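PDB 5XIL: putative prolyl-tRNA synthetase, which probably attaches L-proline to tRNA(Pro) at the expense of ATP, which is split to AMP and diphosphate, for use in protein synthesis. Local coordinates for residues A164-K167 and A168-A172; W262-S265 and T266-G270. All coordinates share one frame; numbering follows the deposited sequence. Where two conformers were deposited one is given.

Interaction 1 (A164-K167 and A168-A172); sequences AWAK and AEECA
K167 is the N-cap of helix 168-189, and E170, three residues on, reaches back to it with an extended side chain to form one half of a capping box: K167 N donates to E170 OE1 at 2.9 Å. The bond is fairly straight (157° at the hydrogen) but reaches OE1 from above the carboxylate plane. A water shares the same oxygen; it accepts from A166 N and donates to E170 OE1, each at 2.9 Å, tying the carboxylate to the backbone just past the end of strand 156-165. In return K167 O receives weak bonds from the N atoms of E170 and C171. The indole of W165 lies against the first turn. With W165 CG beside its backbone N (chi1 -64°), one face of the ring is turned to the helix: E170 CB presses on it near the rim, 3.3 Å from W165 CE3, and C171 CA makes a CH-pi contact over the five-membered ring, 4.0 Å from its centroid. Farther out, P130 and N260 also pack on W165, and its NE1 hydrogen-bonds to E174 OE1, about one turn farther along the helix.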
loop_
_atom_site.group_PDB
_atom_site.type_symbol
_atom_site.label_atom_id
_atom_site.label_comp_id
_atom_site.label_asym_id
_atom_site.label_seq_id
_atom_site.Cartn_x
_atom_site.Cartn_y
_atom_site.Cartn_z
ATOM N N ALA A 164 16.589 -6.897 -13.724
ATOM C CA ALA A 164 17.531 -7.250 -14.784
ATOM C C ALA A 164 18.687 -6.294 -14.649
ATOM O O ALA A 164 18.480 -5.058 -14.610
ATOM C CB ALA A 164 16.870 -7.043 -16.132
ATOM N N TRP A 165 19.886 -6.836 -14.587
ATOM C CA TRP A 165 21.095 -6.074 -14.373
ATOM C C TRP A 165 22.090 -6.360 -15.540
ATOM O O TRP A 165 22.056 -7.417 -16.107
ATOM C CB TRP A 165 21.782 -6.515 -13.086
ATOM C CG TRP A 165 21.011 -6.273 -11.842
ATOM C CD1 TRP A 165 20.017 -7.049 -11.308
ATOM C CD2 TRP A 165 21.172 -5.151 -10.974
ATOM N NE1 TRP A 165 19.556 -6.449 -10.135
ATOM C CE2 TRP A 165 20.249 -5.297 -9.912
ATOM C CE3 TRP A 165 22.037 -4.052 -10.972
ATOM C CZ2 TRP A 165 20.183 -4.374 -8.835
ATOM C CZ3 TRP A 165 21.924 -3.106 -9.950
ATOM C CH2 TRP A 165 20.991 -3.272 -8.904
ATOM N N ALA A 166 23.037 -5.462 -15.737
ATOM C CA ALA A 166 24.163 -5.649 -16.679
ATOM C C ALA A 166 25.155 -6.749 -16.285
ATOM O O ALA A 166 25.557 -7.523 -17.158
ATOM C CB ALA A 166 24.892 -4.297 -16.923
ATOM N N LYS A 167 25.511 -6.830 -14.995
ATOM C CA LYS A 167 26.489 -7.796 -14.487
ATOM C C LYS A 167 25.897 -8.839 -13.542
ATOM O O LYS A 167 25.018 -8.556 -12.760
ATOM C CB LYS A 167 27.651 -7.129 -13.724
ATOM C CG LYS A 167 28.454 -6.090 -14.501
ATOM C CD LYS A 167 29.912 -6.003 -14.023
ATOM C CE LYS A 167 30.074 -5.851 -12.519
ATOM N NZ LYS A 167 29.638 -4.511 -12.036
ATOM N N ALA A 168 26.494 -10.017 -13.559
ATOM C CA ALA A 168 26.099 -11.116 -12.681
ATOM C C ALA A 168 26.234 -10.774 -11.215
ATOM O O ALA A 168 25.414 -11.150 -10.399
ATOM C CB ALA A 168 26.946 -12.335 -12.973
ATOM N N GLU A 169 27.315 -10.090 -10.868
ATOM C CA GLU A 169 27.559 -9.735 -9.473
ATOM C C GLU A 169 26.451 -8.887 -8.874
ATOM O O GLU A 169 26.106 -9.019 -7.677
ATOM C CB GLU A 169 28.881 -9.011 -9.369
ATOM C CG GLU A 169 30.037 -9.947 -9.701
ATOM C CD GLU A 169 30.354 -10.072 -11.212
ATOM O OE1 GLU A 169 29.644 -9.492 -12.096
ATOM O OE2 GLU A 169 31.335 -10.801 -11.517
ATOM N N GLU A 170 25.944 -7.966 -9.670
ATOM C CA GLU A 170 24.920 -7.070 -9.247
ATOM C C GLU A 170 23.638 -7.837 -8.918
ATOM O O GLU A 170 22.961 -7.560 -7.909
ATOM C CB GLU A 170 24.590 -6.101 -10.358
ATOM C CG GLU A 170 25.814 -5.196 -10.679
ATOM C CD GLU A 170 25.609 -4.337 -11.926
ATOM O OE1 GLU A 170 25.009 -4.757 -12.984
ATOM O OE2 GLU A 170 26.036 -3.187 -11.807
ATOM N N CYS A 171 23.310 -8.742 -9.828
ATOM C CA CYS A 171 22.092 -9.540 -9.746
ATOM C C CYS A 171 22.160 -10.436 -8.480
ATOM O O CYS A 171 21.238 -10.408 -7.673
ATOM C CB CYS A 171 21.960 -10.342 -11.018
ATOM S SG CYS A 171 20.528 -11.454 -11.084
ATOM N N ALA A 172 23.293 -11.128 -8.278
ATOM C CA ALA A 172 23.514 -12.001 -7.120
ATOM C C ALA A 172 23.453 -11.263 -5.823
ATOM O O ALA A 172 22.908 -11.783 -4.819
ATOM C CB ALA A 172 24.839 -12.745 -7.190
HETATM O O HOH W 1 23.102 -2.994 -14.285
#

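Interaction 2 (W262-S265 and T266-G270); sequences WGLS and TRVIG
An ST turn at S265 takes the chain from strand 253-265 of the catalytic core into helix 267-276. S265 OG accepts from R267 N at 3.1 Å, a capping bond with 160° at the hydrogen. Chi1 of 77° sets the hydroxyl between the backbone N and the carbonyl carbon of S265, on the side from which it can meet that N-H. The serine grips the turn a second time through its backbone: V268 N donates to S265 O at 3.1 Å, almost perfectly straight although tilted from the carbonyl plane. One residue thus satisfies two N-H groups at the start of the helix, and I269 N follows by bonding to T266 O at 2.9 Å. Beside the polar turn, L264 and V268 meet at about a right angle. L264 has CG anti to its backbone N (chi1 179°), and its CD2 touches V268 CG1 at 3.7 Å. W46, V49 and Y182 close round L264, while Y186 packs against V268, so this apolar pair is buried. R267 leads away from the turn; its NH1 and NH2 hydrogen-bond to the backbone O atoms of Q226 and I151. A strand passing through a tight turn into a helix, with an arginine at the junction, is consistent with motif 3 of class II aminoacyl-tRNA synthetases.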
loop_
_atom_site.group_PDB
_atom_site.type_symbol
_atom_site.label_atom_id
_atom_site.label_comp_id
_atom_site.label_asym_id
_atom_site.label_seq_id
_atom_site.Cartn_x
_atom_site.Cartn_y
_atom_site.Cartn_z
ATOM N N TRP A 262 11.525 -12.478 -7.141
ATOM C CA TRP A 262 11.401 -12.673 -5.719
ATOM C C TRP A 262 10.009 -12.360 -5.307
ATOM O O TRP A 262 9.436 -11.446 -5.859
ATOM C CB TRP A 262 12.460 -11.827 -4.989
ATOM C CG TRP A 262 12.842 -10.498 -5.639
ATOM C CD1 TRP A 262 13.809 -10.305 -6.608
ATOM C CD2 TRP A 262 12.308 -9.206 -5.390
ATOM N NE1 TRP A 262 13.862 -9.020 -6.990
ATOM C CE2 TRP A 262 13.006 -8.300 -6.236
ATOM C CE3 TRP A 262 11.392 -8.689 -4.462
ATOM C CZ2 TRP A 262 12.783 -6.928 -6.220
ATOM C CZ3 TRP A 262 11.152 -7.338 -4.472
ATOM C CH2 TRP A 262 11.857 -6.468 -5.343
ATOM N N GLY A 263 9.420 -13.152 -4.404
ATOM C CA GLY A 263 8.100 -12.906 -3.931
ATOM C C GLY A 263 7.902 -13.298 -2.455
ATOM O O GLY A 263 8.543 -14.211 -1.959
ATOM N N LEU A 264 6.949 -12.627 -1.823
ATOM C CA LEU A 264 6.514 -12.914 -0.440
ATOM C C LEU A 264 5.006 -12.654 -0.404
ATOM O O LEU A 264 4.543 -11.628 -0.954
ATOM C CB LEU A 264 7.250 -12.003 0.535
ATOM C CG LEU A 264 6.906 -12.138 2.020
ATOM C CD1 LEU A 264 8.131 -11.922 2.864
ATOM C CD2 LEU A 264 5.841 -11.103 2.409
ATOM N N SER A 265 4.245 -13.553 0.211
ATOM C CA SER A 265 2.788 -13.525 0.154
ATOM C C SER A 265 2.144 -13.545 1.565
ATOM O O SER A 265 2.844 -13.633 2.533
ATOM C CB SER A 265 2.293 -14.728 -0.603
ATOM O OG SER A 265 2.333 -15.923 0.168
ATOM N N THR A 266 0.816 -13.543 1.595
ATOM C CA THR A 266 0.050 -13.634 2.830
ATOM C C THR A 266 0.218 -14.975 3.541
ATOM O O THR A 266 -0.303 -15.161 4.659
ATOM C CB THR A 266 -1.425 -13.391 2.546
ATOM O OG1 THR A 266 -1.763 -14.047 1.351
ATOM C CG2 THR A 266 -1.637 -11.922 2.389
ATOM N N ARG A 267 0.976 -15.897 2.945
ATOM C CA ARG A 267 1.443 -17.020 3.702
ATOM C C ARG A 267 2.150 -16.598 5.022
ATOM O O ARG A 267 2.116 -17.348 6.023
ATOM C CB ARG A 267 2.367 -17.924 2.884
ATOM C CG ARG A 267 3.167 -18.874 3.764
ATOM C CD ARG A 267 4.076 -19.736 2.987
ATOM N NE ARG A 267 3.223 -20.678 2.302
ATOM C CZ ARG A 267 3.676 -21.715 1.652
ATOM N NH1 ARG A 267 4.974 -21.926 1.609
ATOM N NH2 ARG A 267 2.811 -22.527 1.061
ATOM N N VAL A 268 2.802 -15.393 5.028
ATOM C CA VAL A 268 3.445 -14.989 6.245
ATOM C C VAL A 268 2.448 -14.957 7.405
ATOM O O VAL A 268 2.852 -15.189 8.576
ATOM C CB VAL A 268 4.204 -13.626 6.136
ATOM C CG1 VAL A 268 5.234 -13.595 5.022
ATOM C CG2 VAL A 268 3.232 -12.512 5.953
ATOM N N ILE A 269 1.191 -14.647 7.137
ATOM C CA ILE A 269 0.219 -14.521 8.195
ATOM C C ILE A 269 -0.070 -15.928 8.786
ATOM O O ILE A 269 -0.179 -16.098 9.985
ATOM C CB ILE A 269 -1.111 -13.864 7.698
ATOM C CG1 ILE A 269 -0.824 -12.426 7.163
ATOM C CG2 ILE A 269 -2.186 -13.926 8.771
ATOM C CD1 ILE A 269 -1.997 -11.807 6.527
ATOM N N GLY A 270 -0.272 -16.905 7.912
ATOM C CA GLY A 270 -0.503 -18.278 8.371
ATOM C C GLY A 270 0.684 -18.811 9.197
ATOM O O GLY A 270 0.489 -19.454 10.225
#

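Overall arrangement
Interactions 1 and 2 are both strand-to-helix junctions in the class II core, made from antiparallel neighbours, strands 156-165 and 253-265. Their centres lie 25 Å apart and their nearest atoms about 7 Å, so they do not touch. Interaction 1 sits at the surface, interaction 2 deep inside, about 7 Å from the centre of the chain. Three elements join them. Strand 253-265 meets the first through W258, on which A168 and C171 pack, and ends in the second. Strand 156-165 runs into the first, and its Q159 and L157 pair through their backbones with L264 and T266. Helix 168-189, begun at interaction 1, later packs on interaction 2. Neither lies at an annotated site; A168's side chain is about 13 Å from a bound magnesium ion.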